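Side-chain contacts in N-glycosylase/DNA lyase (Methanocaldococcus jannaschii, PDB 3FHF), which belongs to the helix-hairpin-helix superfamily of DNA glycosylases and folds as a single, mainly helical chain: residues I133-A138 / K178-E183; H156-L161 / N165-I170. All coordinates share one frame; numbering follows the deposited sequence. Where two conformers were deposited one is given.

How the interactions relate
Both interactions belong to the glycosylase fold, their centres about 14 Å apart; interaction 1 joins helix 135-144 to helix 176-192, and interaction 2 lies in the chain between them. Interaction 1 sets the first turn of helix 135-144 against helix 176-192, bringing together segments with 39 residues between them. Interaction 2 is nested inside the loop so closed: there helix 155-163 ends and the chain folds back along it before helix 176-192 begins. I182, in segment 178-183, joins the two, packing on L161 with CG2 and on L158 with CD1. Helix 176-192 thus meets helix 135-144 through Y179 and helix 155-163 through I182, tying three consecutive helices into one unit.

Interaction 1: I133-A138 / K178-E183; sequences IGYKEA and KYLEIE
Y135, in the first turn of helix 135-144, and Y179, on helix 176-192, mark the nearest approach of the two backbones, their CA atoms 7.3 Å apart, and no hydrogen bond joins the segments. Helix 135-144 is the second helix of a helix-hairpin-helix element whose first is helix 119-129. Y179 has the largest share of the contact, closely followed by Y135. With CG anti to the backbone N (chi1 -163°), the Y179 ring reaches across to the other helix, where Y135 CB sits over one face, 3.6 Å from the ring centroid and only 18° off the normal, a CH-pi contact. The two aromatic rings meet obliquely, with their planes at 39°, so the contact rests on this methylene more than on any stacking. L180 adds a lighter touch, its CD1 lying 4.2 Å from Y135 CE2.

Tyrosine suits position 179 because its flat ring spans the distance between the two helices while its hydroxyl serves the polar surroundings beyond. Y179 OH passes 3.4 Å from K136 CA and is hydrogen-bonded to A151 O and I153 N. Y135 likewise sends its OH to a partner outside the two segments, R176 NH1. K136 contributes CB, 4.1 Å from Y179 CE2, before the rest of its chain leads off.

Just before this turn G134 is the N-cap residue. Its carbonyl oxygen accepts a hydrogen bond from A138 N, and its own N-H is bonded to E137 OE2 at 2.8 Å, the oxygen being met from above the carboxylate plane. Having no side chain, G134 leaves room for that carboxylate to fold back, and the negative charge would probably suit the positive end of the helix dipole. Across the interface, then, cohesion is apolar and aromatic, while hydrogen bonds to A151, I153 and R176 hold the ends of both tyrosines.

Interaction 2: H156-L161 / N165-I170; sequences HILREL and NYIDEI
L161 and Y166 meet at a Schellman motif that ends helix 155-163: Y166 N reaches back to L161 O at 2.8 Å, a nearly straight bond (163°), and N165 N to Y162 O. N165, at the C-prime position, takes the positive phi (60°) the turn requires, one that asparagine tolerates better than most residues.

The tight part is built on L161. Its CD2 packs against Y166 CB at 3.6 Å, the two side chains crossing at about a right angle, while its CB meets I167 CD1 at 3.9 Å. I167 has CG1 between its backbone N and carbonyl carbon (chi1 60°), which carries CD1 in over the helix to within 3.7 Å of L158 O. Branched, apolar residues suit this buried seam, continued by I182 of helix 176-192; Y166 keeps its hydroxyl for H7 ND1.

Toward solvent the contact is looser. Exposed R159, salt-bridged through NH1 to E163, meets I170 mainly through its guanidinium, and I170 was deposited in two conformers. In the one given, I170 CD1 lies over one face of that guanidinium, 3.9 Å from R159 NH2.

Interaction 1: I133-A138 / K178-E183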
loop_
_atom_site.group_PDB
_atom_site.type_symbol
_atom_site.label_atom_id
_atom_site.label_comp_id
_atom_site.label_asym_id
_atom_site.label_seq_id
_atom_site.Cartn_x
_atom_site.Cartn_y
_atom_site.Cartn_z
ATOM N N ILE A 133 -3.170 4.457 10.834
ATOM C CA ILE A 133 -3.504 3.520 9.764
ATOM C C ILE A 133 -4.935 3.701 9.277
ATOM O O ILE A 133 -5.873 3.352 9.989
ATOM C CB ILE A 133 -3.376 2.044 10.224
ATOM C CG1 ILE A 133 -1.939 1.726 10.637
ATOM C CG2 ILE A 133 -3.845 1.112 9.099
ATOM C CD1 ILE A 133 -0.966 1.632 9.494
ATOM N N GLY A 134 -5.094 4.233 8.067
ATOM C CA GLY A 134 -6.416 4.400 7.485
ATOM C C GLY A 134 -6.628 3.285 6.470
ATOM O O GLY A 134 -5.798 2.369 6.388
ATOM N N TYR A 135 -7.707 3.340 5.689
ATOM C CA TYR A 135 -7.946 2.282 4.707
ATOM C C TYR A 135 -6.841 2.169 3.664
ATOM O O TYR A 135 -6.505 1.061 3.228
ATOM C CB TYR A 135 -9.307 2.446 4.016
ATOM C CG TYR A 135 -10.414 1.733 4.764
ATOM C CD1 TYR A 135 -11.054 2.337 5.846
ATOM C CD2 TYR A 135 -10.741 0.410 4.462
ATOM C CE1 TYR A 135 -11.986 1.641 6.617
ATOM C CE2 TYR A 135 -11.670 -0.299 5.229
ATOM C CZ TYR A 135 -12.283 0.323 6.305
ATOM O OH TYR A 135 -13.171 -0.380 7.086
ATOM N N LYS A 136 -6.266 3.298 3.269
ATOM C CA LYS A 136 -5.193 3.263 2.279
ATOM C C LYS A 136 -3.953 2.587 2.854
ATOM O O LYS A 136 -3.359 1.728 2.197
ATOM C CB LYS A 136 -4.842 4.674 1.811
ATOM C CG LYS A 136 -3.764 4.743 0.719
ATOM C CD LYS A 136 -2.354 4.523 1.259
ATOM C CE LYS A 136 -1.300 4.819 0.202
ATOM N NZ LYS A 136 0.066 4.514 0.694
ATOM N N GLU A 137 -3.564 2.972 4.071
ATOM C CA GLU A 137 -2.389 2.395 4.714
ATOM C C GLU A 137 -2.539 0.915 5.035
ATOM O O GLU A 137 -1.580 0.148 4.914
ATOM C CB GLU A 137 -2.042 3.145 6.001
ATOM C CG GLU A 137 -1.522 4.554 5.775
ATOM C CD GLU A 137 -2.628 5.572 5.544
ATOM O OE1 GLU A 137 -2.296 6.715 5.166
ATOM O OE2 GLU A 137 -3.817 5.239 5.742
ATOM N N ALA A 138 -3.739 0.523 5.454
ATOM C CA ALA A 138 -4.028 -0.861 5.793
ATOM C C ALA A 138 -3.949 -1.730 4.539
ATOM O O ALA A 138 -3.409 -2.836 4.568
ATOM C CB ALA A 138 -5.423 -0.964 6.415
ATOM N N LYS A 178 -16.913 4.748 0.818
ATOM C CA LYS A 178 -16.370 5.291 -0.422
ATOM C C LYS A 178 -15.132 4.528 -0.876
ATOM O O LYS A 178 -14.903 4.353 -2.072
ATOM C CB LYS A 178 -16.017 6.769 -0.236
ATOM C CG LYS A 178 -15.631 7.485 -1.526
ATOM C CD LYS A 178 -16.779 7.481 -2.528
ATOM C CE LYS A 178 -16.414 8.240 -3.799
ATOM N NZ LYS A 178 -17.543 8.278 -4.782
ATOM N N TYR A 179 -14.334 4.075 0.083
ATOM C CA TYR A 179 -13.123 3.345 -0.256
ATOM C C TYR A 179 -13.477 2.043 -0.956
ATOM O O TYR A 179 -12.932 1.732 -2.012
ATOM C CB TYR A 179 -12.290 3.073 1.003
ATOM C CG TYR A 179 -10.854 2.703 0.701
ATOM C CD1 TYR A 179 -10.514 1.416 0.283
ATOM C CD2 TYR A 179 -9.839 3.655 0.794
ATOM C CE1 TYR A 179 -9.190 1.083 -0.039
ATOM C CE2 TYR A 179 -8.509 3.332 0.475
ATOM C CZ TYR A 179 -8.194 2.045 0.062
ATOM O OH TYR A 179 -6.880 1.728 -0.256
ATOM N N LEU A 180 -14.406 1.289 -0.375
ATOM C CA LEU A 180 -14.828 0.018 -0.953
ATOM C C LEU A 180 -15.482 0.219 -2.301
ATOM O O LEU A 180 -15.391 -0.638 -3.178
ATOM C CB LEU A 180 -15.812 -0.706 -0.026
ATOM C CG LEU A 180 -15.244 -1.423 1.200
ATOM C CD1 LEU A 180 -14.498 -0.435 2.072
ATOM C CD2 LEU A 180 -16.380 -2.083 1.977
ATOM N N GLU A 181 -16.157 1.352 -2.463
ATOM C CA GLU A 181 -16.824 1.655 -3.720
ATOM C C GLU A 181 -15.797 1.874 -4.826
ATOM O O GLU A 181 -15.913 1.312 -5.915
ATOM C CB GLU A 181 -17.696 2.904 -3.560
ATOM C CG GLU A 181 -18.410 3.330 -4.827
ATOM C CD GLU A 181 -19.255 4.576 -4.620
ATOM O OE1 GLU A 181 -20.147 4.548 -3.744
ATOM O OE2 GLU A 181 -19.031 5.581 -5.330
ATOM N N ILE A 182 -14.786 2.692 -4.547
ATOM C CA ILE A 182 -13.752 2.966 -5.540
ATOM C C ILE A 182 -12.870 1.737 -5.772
ATOM O O ILE A 182 -12.374 1.519 -6.872
ATOM C CB ILE A 182 -12.895 4.174 -5.116
ATOM C CG1 ILE A 182 -13.756 5.441 -5.176
ATOM C CG2 ILE A 182 -11.677 4.303 -6.017
ATOM C CD1 ILE A 182 -13.038 6.694 -4.783
ATOM N N GLU A 183 -12.677 0.939 -4.729
ATOM C CA GLU A 183 -11.879 -0.280 -4.841
ATOM C C GLU A 183 -12.526 -1.242 -5.850
ATOM O O GLU A 183 -11.836 -1.903 -6.629
ATOM C CB GLU A 183 -11.755 -0.935 -3.459
ATOM C CG GLU A 183 -11.176 -2.339 -3.454
ATOM C CD GLU A 183 -10.816 -2.811 -2.055
ATOM O OE1 GLU A 183 -9.634 -2.675 -1.659
ATOM O OE2 GLU A 183 -11.717 -3.308 -1.343
#

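Interaction 2: H156-L161 / N165-I170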
loop_
_atom_site.group_PDB
_atom_site.type_symbol
_atom_site.label_atom_id
_atom_site.label_comp_id
_atom_site.label_asym_id
_atom_site.label_seq_id
_atom_site.Cartn_x
_atom_site.Cartn_y
_atom_site.Cartn_z
ATOM N N HIS A 156 -2.945 9.982 -6.188
ATOM C CA HIS A 156 -2.633 10.021 -7.610
ATOM C C HIS A 156 -3.650 9.228 -8.422
ATOM O O HIS A 156 -4.104 9.685 -9.475
ATOM C CB HIS A 156 -1.212 9.507 -7.855
ATOM C CG HIS A 156 -0.176 10.247 -7.069
ATOM N ND1 HIS A 156 0.077 11.589 -7.257
ATOM C CD2 HIS A 156 0.594 9.862 -6.023
ATOM C CE1 HIS A 156 0.952 12.000 -6.357
ATOM N NE2 HIS A 156 1.281 10.973 -5.595
ATOM N N ILE A 157 -4.023 8.047 -7.940
ATOM C CA ILE A 157 -5.006 7.267 -8.674
ATOM C C ILE A 157 -6.351 7.991 -8.604
ATOM O O ILE A 157 -7.119 7.953 -9.556
ATOM C CB ILE A 157 -5.151 5.830 -8.108
ATOM C CG1 ILE A 157 -6.097 5.016 -8.994
ATOM C CG2 ILE A 157 -5.697 5.870 -6.699
ATOM C CD1 ILE A 157 -5.650 4.905 -10.435
ATOM N N LEU A 158 -6.630 8.663 -7.486
ATOM C CA LEU A 158 -7.893 9.388 -7.354
ATOM C C LEU A 158 -7.970 10.490 -8.402
ATOM O O LEU A 158 -9.021 10.717 -8.998
ATOM C CB LEU A 158 -8.054 9.976 -5.944
ATOM C CG LEU A 158 -8.335 8.952 -4.841
ATOM C CD1 LEU A 158 -8.406 9.647 -3.486
ATOM C CD2 LEU A 158 -9.636 8.222 -5.147
ATOM N N ARG A 159 -6.859 11.173 -8.640
ATOM C CA ARG A 159 -6.856 12.222 -9.646
ATOM C C ARG A 159 -7.048 11.633 -11.039
ATOM O O ARG A 159 -7.772 12.195 -11.860
ATOM C CB ARG A 159 -5.552 13.019 -9.612
ATOM C CG ARG A 159 -5.432 14.012 -10.764
ATOM C CD ARG A 159 -4.295 14.993 -10.549
ATOM N NE ARG A 159 -4.574 15.918 -9.451
ATOM C CZ ARG A 159 -5.452 16.917 -9.507
ATOM N NH1 ARG A 159 -6.155 17.138 -10.614
ATOM N NH2 ARG A 159 -5.626 17.704 -8.452
ATOM N N GLU A 160 -6.399 10.504 -11.307
ATOM C CA GLU A 160 -6.517 9.876 -12.618
ATOM C C GLU A 160 -7.944 9.400 -12.841
ATOM O O GLU A 160 -8.499 9.587 -13.925
ATOM C CB GLU A 160 -5.507 8.722 -12.745
ATOM C CG GLU A 160 -4.081 9.171 -12.421
ATOM C CD GLU A 160 -3.027 8.092 -12.615
ATOM O OE1 GLU A 160 -3.316 6.903 -12.368
ATOM O OE2 GLU A 160 -1.892 8.448 -12.999
ATOM N N LEU A 161 -8.545 8.809 -11.809
ATOM C CA LEU A 161 -9.922 8.324 -11.893
ATOM C C LEU A 161 -10.889 9.483 -12.147
ATOM O O LEU A 161 -11.804 9.379 -12.966
ATOM C CB LEU A 161 -10.311 7.599 -10.597
ATOM C CG LEU A 161 -9.714 6.194 -10.381
ATOM C CD1 LEU A 161 -9.957 5.733 -8.959
ATOM C CD2 LEU A 161 -10.335 5.213 -11.363
ATOM N N ASN A 165 -13.018 10.484 -15.747
ATOM C CA ASN A 165 -14.434 10.271 -15.458
ATOM C C ASN A 165 -14.917 8.949 -14.863
ATOM O O ASN A 165 -16.030 8.514 -15.165
ATOM C CB ASN A 165 -15.240 10.562 -16.723
ATOM C CG ASN A 165 -14.910 11.916 -17.316
ATOM O OD1 ASN A 165 -15.180 12.950 -16.709
ATOM N ND2 ASN A 165 -14.312 11.916 -18.499
ATOM N N TYR A 166 -14.112 8.312 -14.019
ATOM C CA TYR A 166 -14.543 7.069 -13.384
ATOM C C TYR A 166 -15.256 7.428 -12.086
ATOM O O TYR A 166 -16.020 6.633 -11.545
ATOM C CB TYR A 166 -13.358 6.150 -13.074
ATOM C CG TYR A 166 -12.679 5.564 -14.290
ATOM C CD1 TYR A 166 -11.687 6.268 -14.969
ATOM C CD2 TYR A 166 -13.012 4.287 -14.748
ATOM C CE1 TYR A 166 -11.033 5.715 -16.071
ATOM C CE2 TYR A 166 -12.368 3.729 -15.853
ATOM C CZ TYR A 166 -11.379 4.446 -16.506
ATOM O OH TYR A 166 -10.734 3.897 -17.590
ATOM N N ILE A 167 -14.981 8.629 -11.582
ATOM C CA ILE A 167 -15.617 9.138 -10.367
ATOM C C ILE A 167 -15.936 10.612 -10.612
ATOM O O ILE A 167 -15.223 11.289 -11.353
ATOM C CB ILE A 167 -14.704 9.004 -9.111
ATOM C CG1 ILE A 167 -13.397 9.779 -9.304
ATOM C CG2 ILE A 167 -14.408 7.544 -8.842
ATOM C CD1 ILE A 167 -12.458 9.678 -8.113
ATOM N N ASP A 168 -17.007 11.102 -9.997
ATOM C CA ASP A 168 -17.436 12.488 -10.179
ATOM C C ASP A 168 -16.562 13.587 -9.587
ATOM O O ASP A 168 -16.467 14.677 -10.152
ATOM C CB ASP A 168 -18.857 12.673 -9.650
ATOM C CG ASP A 168 -19.903 12.449 -10.716
ATOM O OD1 ASP A 168 -19.673 12.874 -11.871
ATOM O OD2 ASP A 168 -20.960 11.865 -10.400
ATOM N N GLU A 169 -15.933 13.320 -8.451
ATOM C CA GLU A 169 -15.103 14.334 -7.817
ATOM C C GLU A 169 -14.012 13.701 -6.976
ATOM O O GLU A 169 -14.147 12.563 -6.526
ATOM C CB GLU A 169 -15.962 15.218 -6.901
ATOM C CG GLU A 169 -17.171 15.866 -7.565
ATOM C CD GLU A 169 -16.798 16.994 -8.511
ATOM O OE1 GLU A 169 -17.694 17.479 -9.236
ATOM O OE2 GLU A 169 -15.616 17.401 -8.528
ATOM N N ILE A 170 -12.920 14.432 -6.780
ATOM C CA ILE A 170 -11.825 13.937 -5.959
ATOM C C ILE A 170 -12.361 13.978 -4.530
ATOM O O ILE A 170 -12.612 15.049 -3.984
ATOM C CB ILE A 170 -10.579 14.838 -6.088
ATOM C CG1 ILE A 170 -10.062 14.798 -7.530
ATOM C CG2 ILE A 170 -9.498 14.376 -5.121
ATOM C CD1 ILE A 170 -8.889 15.722 -7.798
#